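Local coordinates for protein CDP-glucose-4,6-dehydratase (Yersinia pseudotuberculosis, PDB 1RKX) that catalyses the NAD-dependent removal of water from CDP-D-glucose, probably giving CDP-4-keto-6-deoxy-D-glucose, as a member of the extended short-chain dehydrogenase/reductase family, at residues V235-S240 against P318-N323; T18-G23 against G194-G199; W260-N265 against S308-Q313; H227-W232 against A267-V272. All blocks are in the same frame, centred on the assembly; numbering follows the deposited sequence.

Contact 1 of 4, residues V235-S240 against P318-N323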
loop_
_atom_site.group_PDB
_atom_site.type_symbol
_atom_site.label_atom_id
_atom_site.label_comp_id
_atom_site.label_asym_id
_atom_site.label_seq_id
_atom_site.Cartn_x
_atom_site.Cartn_y
_atom_site.Cartn_z
ATOM N N VAL C 235 -31.789 3.471 7.998
ATOM C CA VAL C 235 -31.604 2.028 8.037
ATOM C C VAL C 235 -31.973 1.315 6.733
ATOM O O VAL C 235 -31.365 0.308 6.379
ATOM C CB VAL C 235 -32.395 1.407 9.225
ATOM C CG1 VAL C 235 -33.885 1.708 9.090
ATOM C CG2 VAL C 235 -32.138 -0.095 9.294
ATOM N N LEU C 236 -32.955 1.835 6.005
ATOM C CA LEU C 236 -33.347 1.192 4.757
ATOM C C LEU C 236 -32.309 1.328 3.634
ATOM O O LEU C 236 -32.318 0.545 2.687
ATOM C CB LEU C 236 -34.700 1.736 4.289
ATOM C CG LEU C 236 -35.869 1.500 5.253
ATOM C CD1 LEU C 236 -37.139 2.116 4.680
ATOM C CD2 LEU C 236 -36.057 -0.003 5.492
ATOM N N GLU C 237 -31.414 2.307 3.740
ATOM C CA GLU C 237 -30.391 2.510 2.712
ATOM C C GLU C 237 -29.439 1.310 2.612
ATOM O O GLU C 237 -29.331 0.694 1.555
ATOM C CB GLU C 237 -29.619 3.805 2.989
ATOM C CG GLU C 237 -30.520 5.049 3.059
ATOM C CD GLU C 237 -30.729 5.739 1.712
ATOM O OE1 GLU C 237 -30.931 5.049 0.685
ATOM O OE2 GLU C 237 -30.708 6.988 1.683
ATOM N N PRO C 238 -28.725 0.968 3.698
ATOM C CA PRO C 238 -27.841 -0.189 3.554
ATOM C C PRO C 238 -28.630 -1.476 3.320
ATOM O O PRO C 238 -28.188 -2.350 2.577
ATOM C CB PRO C 238 -27.063 -0.207 4.872
ATOM C CG PRO C 238 -28.009 0.459 5.844
ATOM C CD PRO C 238 -28.547 1.604 5.015
ATOM N N LEU C 239 -29.799 -1.588 3.946
ATOM C CA LEU C 239 -30.616 -2.787 3.774
ATOM C C LEU C 239 -30.985 -2.990 2.304
ATOM O O LEU C 239 -31.013 -4.121 1.816
ATOM C CB LEU C 239 -31.878 -2.709 4.640
ATOM C CG LEU C 239 -31.759 -3.327 6.043
ATOM C CD1 LEU C 239 -30.553 -2.755 6.772
ATOM C CD2 LEU C 239 -33.040 -3.082 6.825
ATOM N N SER C 240 -31.260 -1.901 1.590
ATOM C CA SER C 240 -31.596 -2.031 0.175
ATOM C C SER C 240 -30.386 -2.620 -0.537
ATOM O O SER C 240 -30.529 -3.422 -1.455
ATOM C CB SER C 240 -31.978 -0.675 -0.437
ATOM O OG SER C 240 -30.898 0.245 -0.440
ATOM N N PRO C 318 -27.843 5.358 -2.783
ATOM C CA PRO C 318 -28.726 5.787 -1.697
ATOM C C PRO C 318 -29.896 6.567 -2.294
ATOM O O PRO C 318 -29.791 7.093 -3.402
ATOM C CB PRO C 318 -27.812 6.644 -0.823
ATOM C CG PRO C 318 -26.789 7.160 -1.785
ATOM C CD PRO C 318 -26.504 5.953 -2.641
ATOM N N ARG C 319 -31.000 6.653 -1.563
ATOM C CA ARG C 319 -32.186 7.331 -2.074
ATOM C C ARG C 319 -32.629 8.560 -1.299
ATOM O O ARG C 319 -33.286 9.436 -1.863
ATOM C CB ARG C 319 -33.357 6.343 -2.133
ATOM C CG ARG C 319 -33.032 5.051 -2.840
ATOM C CD ARG C 319 -34.252 4.152 -2.945
ATOM N NE ARG C 319 -33.881 2.860 -3.504
ATOM C CZ ARG C 319 -34.742 1.973 -3.987
ATOM N NH1 ARG C 319 -36.045 2.236 -3.985
ATOM N NH2 ARG C 319 -34.295 0.825 -4.475
ATOM N N TRP C 320 -32.282 8.634 -0.017
ATOM C CA TRP C 320 -32.687 9.771 0.805
ATOM C C TRP C 320 -31.538 10.588 1.386
ATOM O O TRP C 320 -30.596 10.033 1.954
ATOM C CB TRP C 320 -33.556 9.309 1.978
ATOM C CG TRP C 320 -34.846 8.641 1.607
ATOM C CD1 TRP C 320 -35.491 8.691 0.400
ATOM C CD2 TRP C 320 -35.675 7.859 2.474
ATOM N NE1 TRP C 320 -36.674 7.989 0.466
ATOM C CE2 TRP C 320 -36.811 7.469 1.729
ATOM C CE3 TRP C 320 -35.570 7.452 3.813
ATOM C CZ2 TRP C 320 -37.839 6.690 2.280
ATOM C CZ3 TRP C 320 -36.591 6.678 4.360
ATOM C CH2 TRP C 320 -37.711 6.307 3.591
ATOM N N ASN C 321 -31.619 11.909 1.253
ATOM C CA ASN C 321 -30.589 12.761 1.826
ATOM C C ASN C 321 -30.879 12.722 3.321
ATOM O O ASN C 321 -31.882 12.141 3.739
ATOM C CB ASN C 321 -30.694 14.193 1.291
ATOM C CG ASN C 321 -32.058 14.806 1.519
ATOM O OD1 ASN C 321 -32.532 14.893 2.649
ATOM N ND2 ASN C 321 -32.697 15.241 0.441
ATOM N N LEU C 322 -30.027 13.336 4.132
ATOM C CA LEU C 322 -30.243 13.296 5.571
ATOM C C LEU C 322 -31.546 13.967 5.999
ATOM O O LEU C 322 -32.299 13.403 6.792
ATOM C CB LEU C 322 -29.062 13.922 6.315
ATOM C CG LEU C 322 -29.067 13.636 7.823
ATOM C CD1 LEU C 322 -29.193 12.134 8.058
ATOM C CD2 LEU C 322 -27.801 14.178 8.465
ATOM N N ASN C 323 -31.817 15.160 5.470
ATOM C CA ASN C 323 -33.038 15.886 5.818
ATOM C C ASN C 323 -34.275 15.016 5.642
ATOM O O ASN C 323 -35.116 14.938 6.532
ATOM C CB ASN C 323 -33.183 17.148 4.963
ATOM C CG ASN C 323 -32.071 18.148 5.202
ATOM O OD1 ASN C 323 -32.157 19.299 4.775
ATOM N ND2 ASN C 323 -31.017 17.712 5.881
HETATM O O HOH W 1 -31.187 1.813 -3.192
#
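The carboxylate of E237 grips two consecutive backbone amides, R319 N and W320 N. OE1 accepts the N-H of R319 through its syn lone pair (2.8 Å from R319 N to E237 OE1, 161° at the hydrogen). OE2 takes W320 N from the syn side as well, 2.8 Å between W320 N and E237 OE2, but with the donor 27° out of the carboxylate plane. A bend at chi2 (-89°) swings the acid off its helix and across to the loop. Two amides at once fix the rotation of the carboxylate, and Y353 OH adds a third bond to it, the second on OE1. Further out, one water joins S240 OG to R319 NE, meeting the guanidinium edge in plane, while R319 NH1 bonds Y353 O. L236 CD1 only grazes W320 CH2, an indole that stacks on Y328. A buried helix acid thus clasps the loop leading to helix 322-338, whose N-cap is N321, in the C-terminal part of this Rossmann-type SDR fold.

Contact 2 of 4, residues T18-G23 against G194-G199. With NAD (nicotinamide-adenine-dinucleotide), chain G.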
loop_
_atom_site.group_PDB
_atom_site.type_symbol
_atom_site.label_atom_id
_atom_site.label_comp_id
_atom_site.label_asym_id
_atom_site.label_seq_id
_atom_site.Cartn_x
_atom_site.Cartn_y
_atom_site.Cartn_z
ATOM N N THR C 18 -34.488 -9.904 15.902
ATOM C CA THR C 18 -35.140 -9.201 17.006
ATOM C C THR C 18 -34.513 -7.834 17.276
ATOM O O THR C 18 -34.927 -7.124 18.189
ATOM C CB THR C 18 -35.085 -10.023 18.319
ATOM O OG1 THR C 18 -33.722 -10.212 18.711
ATOM C CG2 THR C 18 -35.767 -11.387 18.130
ATOM N N GLY C 19 -33.517 -7.478 16.472
ATOM C CA GLY C 19 -32.847 -6.201 16.643
ATOM C C GLY C 19 -33.359 -5.115 15.711
ATOM O O GLY C 19 -34.328 -5.311 14.972
ATOM N N PHE C 20 -32.689 -3.967 15.744
ATOM C CA PHE C 20 -33.060 -2.814 14.929
ATOM C C PHE C 20 -32.984 -3.077 13.428
ATOM O O PHE C 20 -34.003 -3.032 12.732
ATOM C CB PHE C 20 -32.174 -1.620 15.312
ATOM C CG PHE C 20 -32.386 -0.393 14.463
ATOM C CD1 PHE C 20 -33.651 0.182 14.338
ATOM C CD2 PHE C 20 -31.305 0.217 13.829
ATOM C CE1 PHE C 20 -33.839 1.354 13.596
ATOM C CE2 PHE C 20 -31.476 1.388 13.085
ATOM C CZ PHE C 20 -32.747 1.960 12.969
ATOM N N LYS C 21 -31.785 -3.347 12.917
ATOM C CA LYS C 21 -31.629 -3.601 11.489
ATOM C C LYS C 21 -32.330 -4.885 11.071
ATOM O O LYS C 21 -32.946 -4.947 10.006
ATOM C CB LYS C 21 -30.147 -3.687 11.110
ATOM C CG LYS C 21 -29.384 -2.375 11.287
ATOM C CD LYS C 21 -27.912 -2.527 10.938
ATOM C CE LYS C 21 -27.714 -2.905 9.476
ATOM N NZ LYS C 21 -26.271 -3.063 9.124
ATOM N N GLY C 22 -32.229 -5.906 11.915
ATOM C CA GLY C 22 -32.850 -7.183 11.621
ATOM C C GLY C 22 -34.360 -7.102 11.517
ATOM O O GLY C 22 -34.961 -7.786 10.689
ATOM N N GLY C 23 -34.965 -6.279 12.369
ATOM C CA GLY C 23 -36.407 -6.113 12.347
ATOM C C GLY C 23 -36.851 -5.443 11.061
ATOM O O GLY C 23 -37.787 -5.901 10.401
ATOM N N GLY C 194 -22.325 1.487 8.530
ATOM C CA GLY C 194 -22.442 1.970 9.891
ATOM C C GLY C 194 -23.295 3.218 9.999
ATOM O O GLY C 194 -23.887 3.664 9.013
ATOM N N ASN C 195 -23.369 3.775 11.203
ATOM C CA ASN C 195 -24.131 5.001 11.443
ATOM C C ASN C 195 -25.567 4.901 10.934
ATOM O O ASN C 195 -26.075 5.817 10.283
ATOM C CB ASN C 195 -23.438 6.171 10.750
ATOM C CG ASN C 195 -21.930 6.112 10.890
ATOM O OD1 ASN C 195 -21.386 6.257 11.985
ATOM N ND2 ASN C 195 -21.247 5.880 9.775
ATOM N N VAL C 196 -26.218 3.789 11.236
ATOM C CA VAL C 196 -27.582 3.570 10.789
ATOM C C VAL C 196 -28.588 4.187 11.749
ATOM O O VAL C 196 -28.503 3.993 12.966
ATOM C CB VAL C 196 -27.860 2.062 10.651
ATOM C CG1 VAL C 196 -29.266 1.838 10.176
ATOM C CG2 VAL C 196 -26.866 1.444 9.680
ATOM N N ILE C 197 -29.533 4.946 11.202
ATOM C CA ILE C 197 -30.560 5.581 12.013
ATOM C C ILE C 197 -31.943 5.333 11.416
ATOM O O ILE C 197 -32.083 5.037 10.229
ATOM C CB ILE C 197 -30.324 7.106 12.143
ATOM C CG1 ILE C 197 -30.193 7.738 10.752
ATOM C CG2 ILE C 197 -29.082 7.368 13.001
ATOM C CD1 ILE C 197 -30.069 9.256 10.768
ATOM N N GLY C 198 -32.965 5.443 12.255
ATOM C CA GLY C 198 -34.316 5.223 11.790
ATOM C C GLY C 198 -35.299 5.087 12.936
ATOM O O GLY C 198 -34.915 5.033 14.103
ATOM N N GLY C 199 -36.582 5.048 12.608
ATOM C CA GLY C 199 -37.566 4.890 13.656
ATOM C C GLY C 199 -37.414 3.488 14.218
ATOM O O GLY C 199 -37.075 2.556 13.482
HETATM P PA NAD G . -29.297 -4.568 17.689
HETATM O O1A NAD G . -28.682 -4.672 19.030
HETATM O O2A NAD G . -30.593 -3.844 17.592
HETATM O O5B NAD G . -29.502 -6.028 17.047
HETATM C C5B NAD G . -28.566 -7.079 17.386
HETATM C C4B NAD G . -29.200 -8.458 17.194
HETATM O O4B NAD G . -28.137 -9.349 17.601
HETATM C C3B NAD G . -30.355 -8.721 18.149
HETATM O O3B NAD G . -31.442 -9.249 17.362
HETATM C C2B NAD G . -29.755 -9.704 19.137
HETATM O O2B NAD G . -30.744 -10.563 19.771
HETATM C C1B NAD G . -28.743 -10.417 18.278
HETATM N N9A NAD G . -27.733 -11.110 19.063
HETATM C C8A NAD G . -26.720 -10.562 19.803
HETATM N N7A NAD G . -25.965 -11.467 20.422
HETATM C C5A NAD G . -26.530 -12.673 20.058
HETATM C C6A NAD G . -26.192 -14.004 20.390
HETATM N N6A NAD G . -25.199 -14.386 21.167
HETATM N N1A NAD G . -26.964 -15.003 19.859
HETATM C C2A NAD G . -28.009 -14.640 19.046
HETATM N N3A NAD G . -28.415 -13.446 18.671
HETATM C C4A NAD G . -27.624 -12.482 19.218
HETATM O O3 NAD G . -28.248 -3.939 16.721
HETATM P PN NAD G . -28.349 -3.543 15.136
HETATM O O1N NAD G . -28.172 -2.089 15.113
HETATM O O2N NAD G . -29.673 -3.986 14.629
HETATM O O5D NAD G . -27.083 -4.261 14.516
HETATM C C5D NAD G . -27.325 -5.270 13.528
HETATM C C4D NAD G . -26.008 -5.789 12.985
HETATM O O4D NAD G . -25.415 -4.645 12.285
HETATM C C3D NAD G . -24.927 -6.233 13.970
HETATM O O3D NAD G . -24.126 -7.247 13.331
HETATM C C2D NAD G . -24.131 -4.951 14.175
HETATM O O2D NAD G . -22.815 -5.248 14.669
HETATM C C1D NAD G . -24.117 -4.398 12.774
HETATM N N1N NAD G . -23.814 -2.972 12.747
HETATM C C2N NAD G . -24.753 -1.989 13.104
HETATM C C3N NAD G . -24.432 -0.533 12.978
HETATM C C7N NAD G . -25.492 0.433 13.320
HETATM O O7N NAD G . -25.214 1.635 13.187
HETATM N N7N NAD G . -26.717 0.072 13.756
HETATM C C4N NAD G . -23.023 -0.131 12.604
HETATM C C5N NAD G . -22.146 -1.300 12.286
HETATM C C6N NAD G . -22.504 -2.565 12.345
#
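Van der Waals contacts join the two segments directly: the ring of F20 lies against strand 196-197, and no hydrogen bond crosses between them. F20 holds CG anti to its backbone N (chi1 175°), which sends the ring across to the strand, where its CE2 makes an apolar contact with CG1 of V196 at 3.7 Å. The ring turns its edge to the backbone that follows: CZ reaches G198 N at 3.6 Å, and CE1 comes to 3.5 Å from G199 O, both near the ring plane. G198, having no side chain, lets the ring edge come up to the backbone. K21 CD adds a looser touch on V196 CG2.

Polar contacts go to the NAD between them. The amides of F20 and K21 each hold one phosphate: F20 N gives a nearly straight bond to NAD O2A (2.8 Å, 173°), and K21 N binds NAD O2N at 2.8 Å. T18 OG1 accepts from hydroxyl O3B of the adenine ribose, while V196 N holds the carboxamide oxygen O7N of the nicotinamide (3.1 Å between V196 N and NAD O7N). The lysine chain runs beside the nicotinamide ribose, its NZ bonded to Y242 OH.

Helix 20-31 thus presents its N-terminal amides to the pyrophosphate, with G19 at the N-cap lying against the cofactor: the glycine-rich dinucleotide-binding turn of the Rossmann fold.

Contact 3 of 4, residues W260-N265 against S308-Q313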
loop_
_atom_site.group_PDB
_atom_site.type_symbol
_atom_site.label_atom_id
_atom_site.label_comp_id
_atom_site.label_asym_id
_atom_site.label_seq_id
_atom_site.Cartn_x
_atom_site.Cartn_y
_atom_site.Cartn_z
ATOM N N TRP C 260 -18.405 -5.801 0.566
ATOM C CA TRP C 260 -19.055 -4.622 -0.003
ATOM C C TRP C 260 -19.367 -3.508 0.994
ATOM O O TRP C 260 -19.954 -3.756 2.043
ATOM C CB TRP C 260 -20.375 -5.023 -0.672
ATOM C CG TRP C 260 -20.242 -6.069 -1.723
ATOM C CD1 TRP C 260 -20.109 -7.414 -1.532
ATOM C CD2 TRP C 260 -20.201 -5.856 -3.136
ATOM N NE1 TRP C 260 -19.988 -8.055 -2.742
ATOM C CE2 TRP C 260 -20.039 -7.122 -3.744
ATOM C CE3 TRP C 260 -20.282 -4.717 -3.950
ATOM C CZ2 TRP C 260 -19.957 -7.283 -5.134
ATOM C CZ3 TRP C 260 -20.201 -4.873 -5.336
ATOM C CH2 TRP C 260 -20.039 -6.153 -5.912
ATOM N N ASN C 261 -18.998 -2.281 0.631
ATOM C CA ASN C 261 -19.251 -1.093 1.447
ATOM C C ASN C 261 -20.587 -0.446 1.075
ATOM O O ASN C 261 -20.916 -0.323 -0.105
ATOM C CB ASN C 261 -18.186 -0.019 1.201
ATOM C CG ASN C 261 -16.845 -0.334 1.828
ATOM O OD1 ASN C 261 -15.842 0.285 1.476
ATOM N ND2 ASN C 261 -16.814 -1.266 2.764
ATOM N N PHE C 262 -21.335 -0.004 2.079
ATOM C CA PHE C 262 -22.586 0.707 1.839
ATOM C C PHE C 262 -22.614 1.911 2.768
ATOM O O PHE C 262 -22.428 1.787 3.983
ATOM C CB PHE C 262 -23.815 -0.184 2.072
ATOM C CG PHE C 262 -23.960 -1.293 1.064
ATOM C CD1 PHE C 262 -23.571 -2.588 1.379
ATOM C CD2 PHE C 262 -24.475 -1.039 -0.207
ATOM C CE1 PHE C 262 -23.693 -3.619 0.450
ATOM C CE2 PHE C 262 -24.601 -2.067 -1.149
ATOM C CZ PHE C 262 -24.212 -3.354 -0.820
ATOM N N GLY C 263 -22.825 3.084 2.187
ATOM C CA GLY C 263 -22.859 4.298 2.973
ATOM C C GLY C 263 -23.447 5.446 2.177
ATOM O O GLY C 263 -23.717 5.299 0.988
ATOM N N PRO C 264 -23.652 6.607 2.808
ATOM C CA PRO C 264 -24.220 7.792 2.158
ATOM C C PRO C 264 -23.172 8.592 1.390
ATOM O O PRO C 264 -21.973 8.340 1.508
ATOM C CB PRO C 264 -24.770 8.579 3.334
ATOM C CG PRO C 264 -23.699 8.350 4.369
ATOM C CD PRO C 264 -23.417 6.860 4.242
ATOM N N ASN C 265 -23.630 9.571 0.615
ATOM C CA ASN C 265 -22.713 10.414 -0.139
ATOM C C ASN C 265 -22.092 11.391 0.850
ATOM O O ASN C 265 -22.796 11.973 1.676
ATOM C CB ASN C 265 -23.472 11.156 -1.238
ATOM C CG ASN C 265 -24.146 10.207 -2.213
ATOM O OD1 ASN C 265 -23.536 9.239 -2.673
ATOM N ND2 ASN C 265 -25.407 10.479 -2.535
ATOM N N SER C 308 -17.806 3.084 -4.076
ATOM C CA SER C 308 -17.734 3.059 -5.536
ATOM C C SER C 308 -18.030 1.659 -6.079
ATOM O O SER C 308 -18.629 1.511 -7.141
ATOM C CB SER C 308 -16.347 3.507 -6.012
ATOM O OG SER C 308 -16.066 4.845 -5.623
ATOM N N LYS C 309 -17.607 0.635 -5.344
ATOM C CA LYS C 309 -17.816 -0.748 -5.764
ATOM C C LYS C 309 -19.301 -1.116 -5.846
ATOM O O LYS C 309 -19.758 -1.651 -6.855
ATOM C CB LYS C 309 -17.096 -1.688 -4.800
ATOM C CG LYS C 309 -17.044 -3.136 -5.236
ATOM C CD LYS C 309 -16.337 -3.951 -4.159
ATOM C CE LYS C 309 -16.253 -5.409 -4.499
ATOM N NZ LYS C 309 -15.413 -6.115 -3.484
ATOM N N ALA C 310 -20.045 -0.838 -4.779
ATOM C CA ALA C 310 -21.480 -1.119 -4.743
ATOM C C ALA C 310 -22.188 -0.364 -5.874
ATOM O O ALA C 310 -23.074 -0.900 -6.546
ATOM C CB ALA C 310 -22.058 -0.690 -3.397
ATOM N N LYS C 311 -21.798 0.889 -6.071
ATOM C CA LYS C 311 -22.401 1.713 -7.112
ATOM C C LYS C 311 -22.138 1.161 -8.512
ATOM O O LYS C 311 -23.066 0.978 -9.297
ATOM C CB LYS C 311 -21.864 3.143 -7.026
ATOM C CG LYS C 311 -22.325 4.034 -8.167
ATOM C CD LYS C 311 -21.719 5.426 -8.080
ATOM C CE LYS C 311 -22.168 6.281 -9.257
ATOM N NZ LYS C 311 -21.754 7.701 -9.107
ATOM N N MET C 312 -20.872 0.889 -8.804
ATOM C CA MET C 312 -20.449 0.388 -10.107
ATOM C C MET C 312 -20.838 -1.052 -10.431
ATOM O O MET C 312 -21.340 -1.333 -11.517
ATOM C CB MET C 312 -18.928 0.516 -10.240
ATOM C CG MET C 312 -18.387 1.928 -10.095
ATOM S SD MET C 312 -18.772 2.979 -11.503
ATOM C CE MET C 312 -20.157 3.925 -10.860
ATOM N N GLN C 313 -20.599 -1.966 -9.498
ATOM C CA GLN C 313 -20.894 -3.375 -9.737
ATOM C C GLN C 313 -22.301 -3.850 -9.394
ATOM O O GLN C 313 -22.767 -4.840 -9.949
ATOM C CB GLN C 313 -19.867 -4.243 -9.006
ATOM C CG GLN C 313 -18.481 -4.184 -9.624
ATOM C CD GLN C 313 -17.458 -4.965 -8.832
ATOM O OE1 GLN C 313 -17.689 -6.116 -8.463
ATOM N NE2 GLN C 313 -16.312 -4.346 -8.572
HETATM O O HOH W 2 -19.089 -0.313 -2.295
#
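W260 sets CG beside its backbone N (chi1 -56°), and K309, fully extended from a chi1 of -171°, carries CE and NZ over the ring face, its chain crossing the indole at about a right angle. K309 CE sits over the six-membered ring of W260, 3.9 Å from its centroid and 3° off the normal, a CH-pi contact; NZ, 4.8 Å from the same centroid, adds a cation-pi interaction. The ammonium also forms a salt bridge with E258, which probably helps to keep it over the ring. Q313 brings CB to the indole edge, 3.6 Å from W260 CH2. The A310 methyl packs on the chain just past W260, CB lying 3.5 Å from N261 O and 3.7 Å from F262 CE2. A water bridges N261 O and A310 N, satisfying an amide in the first turn of the helix. Helix 308-314 thereby covers 259-261, one of the two outermost strands of the parallel sheet within the chain, next to strand 187-192, and also packs on W143 and Y302 of the second subunit.

Contact 4 of 4, residues H227-W232 against A267-V272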
loop_
_atom_site.group_PDB
_atom_site.type_symbol
_atom_site.label_atom_id
_atom_site.label_comp_id
_atom_site.label_asym_id
_atom_site.label_seq_id
_atom_site.Cartn_x
_atom_site.Cartn_y
_atom_site.Cartn_z
ATOM N N HIS C 227 -20.023 19.780 16.560
ATOM C CA HIS C 227 -19.325 19.667 15.283
ATOM C C HIS C 227 -19.104 18.233 14.835
ATOM O O HIS C 227 -18.639 17.993 13.720
ATOM C CB HIS C 227 -17.974 20.371 15.367
ATOM C CG HIS C 227 -18.071 21.807 15.770
ATOM N ND1 HIS C 227 -18.736 22.747 15.014
ATOM C CD2 HIS C 227 -17.591 22.463 16.852
ATOM C CE1 HIS C 227 -18.660 23.923 15.613
ATOM N NE2 HIS C 227 -17.971 23.778 16.731
ATOM N N ALA C 228 -19.426 17.283 15.705
ATOM C CA ALA C 228 -19.241 15.872 15.389
ATOM C C ALA C 228 -19.962 15.510 14.100
ATOM O O ALA C 228 -21.138 15.833 13.920
ATOM C CB ALA C 228 -19.743 15.002 16.544
ATOM N N ILE C 229 -19.241 14.843 13.204
ATOM C CA ILE C 229 -19.789 14.425 11.919
ATOM C C ILE C 229 -19.690 12.915 11.757
ATOM O O ILE C 229 -18.675 12.303 12.099
ATOM C CB ILE C 229 -19.037 15.089 10.747
ATOM C CG1 ILE C 229 -19.256 16.599 10.776
ATOM C CG2 ILE C 229 -19.511 14.507 9.421
ATOM C CD1 ILE C 229 -18.459 17.348 9.729
ATOM N N ARG C 230 -20.754 12.322 11.233
ATOM C CA ARG C 230 -20.805 10.886 11.003
ATOM C C ARG C 230 -21.634 10.683 9.737
ATOM O O ARG C 230 -22.600 11.411 9.500
ATOM C CB ARG C 230 -21.486 10.186 12.182
ATOM C CG ARG C 230 -20.806 10.386 13.538
ATOM C CD ARG C 230 -19.614 9.458 13.710
ATOM N NE ARG C 230 -18.981 9.605 15.022
ATOM C CZ ARG C 230 -18.168 10.603 15.363
ATOM N NH1 ARG C 230 -17.872 11.560 14.491
ATOM N NH2 ARG C 230 -17.650 10.643 16.584
ATOM N N PRO C 231 -21.248 9.717 8.889
ATOM C CA PRO C 231 -22.024 9.491 7.667
ATOM C C PRO C 231 -23.347 8.790 7.974
ATOM O O PRO C 231 -23.525 7.610 7.677
ATOM C CB PRO C 231 -21.081 8.647 6.812
ATOM C CG PRO C 231 -20.284 7.895 7.820
ATOM C CD PRO C 231 -20.004 8.927 8.883
ATOM N N TRP C 232 -24.272 9.532 8.575
ATOM C CA TRP C 232 -25.579 8.992 8.929
ATOM C C TRP C 232 -26.373 8.549 7.703
ATOM O O TRP C 232 -26.300 9.167 6.641
ATOM C CB TRP C 232 -26.396 10.034 9.701
ATOM C CG TRP C 232 -25.726 10.537 10.940
ATOM C CD1 TRP C 232 -25.199 11.781 11.142
ATOM C CD2 TRP C 232 -25.499 9.803 12.146
ATOM N NE1 TRP C 232 -24.660 11.867 12.402
ATOM C CE2 TRP C 232 -24.830 10.666 13.040
ATOM C CE3 TRP C 232 -25.797 8.496 12.558
ATOM C CZ2 TRP C 232 -24.450 10.265 14.326
ATOM C CZ3 TRP C 232 -25.421 8.095 13.840
ATOM C CH2 TRP C 232 -24.754 8.980 14.709
ATOM N N ALA C 267 -21.216 14.236 0.485
ATOM C CA ALA C 267 -21.770 15.578 0.325
ATOM C C ALA C 267 -22.940 15.757 1.291
ATOM O O ALA C 267 -23.358 16.877 1.590
ATOM C CB ALA C 267 -22.234 15.786 -1.110
ATOM N N ASP C 268 -23.446 14.631 1.781
ATOM C CA ASP C 268 -24.573 14.592 2.710
ATOM C C ASP C 268 -24.085 14.774 4.151
ATOM O O ASP C 268 -24.880 15.035 5.054
ATOM C CB ASP C 268 -25.295 13.241 2.544
ATOM C CG ASP C 268 -26.605 13.156 3.316
ATOM O OD1 ASP C 268 -27.493 14.012 3.105
ATOM O OD2 ASP C 268 -26.752 12.210 4.125
ATOM N N ALA C 269 -22.773 14.652 4.354
ATOM C CA ALA C 269 -22.166 14.780 5.679
ATOM C C ALA C 269 -22.643 16.023 6.415
ATOM O O ALA C 269 -22.409 17.148 5.975
ATOM C CB ALA C 269 -20.651 14.797 5.559
ATOM N N THR C 270 -23.296 15.808 7.551
ATOM C CA THR C 270 -23.836 16.901 8.349
ATOM C C THR C 270 -23.462 16.770 9.822
ATOM O O THR C 270 -23.590 15.695 10.407
ATOM C CB THR C 270 -25.375 16.927 8.244
ATOM O OG1 THR C 270 -25.763 16.880 6.862
ATOM C CG2 THR C 270 -25.935 18.182 8.891
ATOM N N PRO C 271 -22.993 17.867 10.443
ATOM C CA PRO C 271 -22.612 17.840 11.860
ATOM C C PRO C 271 -23.845 17.604 12.732
ATOM O O PRO C 271 -24.971 17.647 12.236
ATOM C CB PRO C 271 -21.991 19.219 12.073
ATOM C CG PRO C 271 -22.759 20.077 11.120
ATOM C CD PRO C 271 -22.804 19.215 9.877
ATOM N N VAL C 272 -23.640 17.363 14.024
ATOM C CA VAL C 272 -24.759 17.094 14.918
ATOM C C VAL C 272 -25.635 18.299 15.242
ATOM O O VAL C 272 -26.858 18.172 15.315
ATOM C CB VAL C 272 -24.284 16.459 16.244
ATOM C CG1 VAL C 272 -23.480 15.210 15.959
ATOM C CG2 VAL C 272 -23.471 17.449 17.035
HETATM O O HOH W 3 -23.137 14.145 12.681
HETATM O O HOH W 4 -24.238 13.393 8.219
HETATM O O HOH W 5 -24.947 11.612 6.205
HETATM O O HOH W 6 -28.143 9.908 4.752
#
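Segments 227-232 and 267-272 run at 127° to each other, closest at I229 and P271 (CA to CA 4.4 Å), and their one direct bond is weak: V272 N to A228 O, 2.9 Å and bent to 125°. Waters make the other links. One molecule donates to A228 O and T270 O and accepts from W232 NE1 at 2.8 Å, in the indole plane; a second links R230 O to T270 N. I229 keeps CG1 beside its backbone N (chi1 -65°), which lays CG1 alongside P271, 3.7 Å from its CA, and brings CG2 to 4.0 Å from A269 CB. A228 CB packs on V272 CG1 at 3.8 Å. At the far end two waters connect D268 OD2 with W232 O, while D268 OD1 accepts from L322 N. Strand 270-271 is thus the edge of the small mixed sheet beyond 229-234, leading straight into helix 272-283, with helix 322-338 lying against W232 and T270.

Overall arrangement
From the N terminus, contact 2 comes first, closing a long loop from the start of helix 20-31 to strand 196-197 before any other contact opens. The remaining three interlock. Contact 4 opens next, at strand 229-234, and its segments alternate with those of contact 1, which begins where that strand passes into helix 236-251, and with those of contact 3. Contact 3 nests inside the loop closed by contact 1. V235 N probably bonds I197 O, joining contacts 1 and 2; L322 joins contacts 1 and 4. Contacts 1, 2 and 4 thus meet around the small mixed sheet, while contact 3 ties the edge of the large parallel sheet to helix 308-314; contacts 3 and 4 also reach the second subunit.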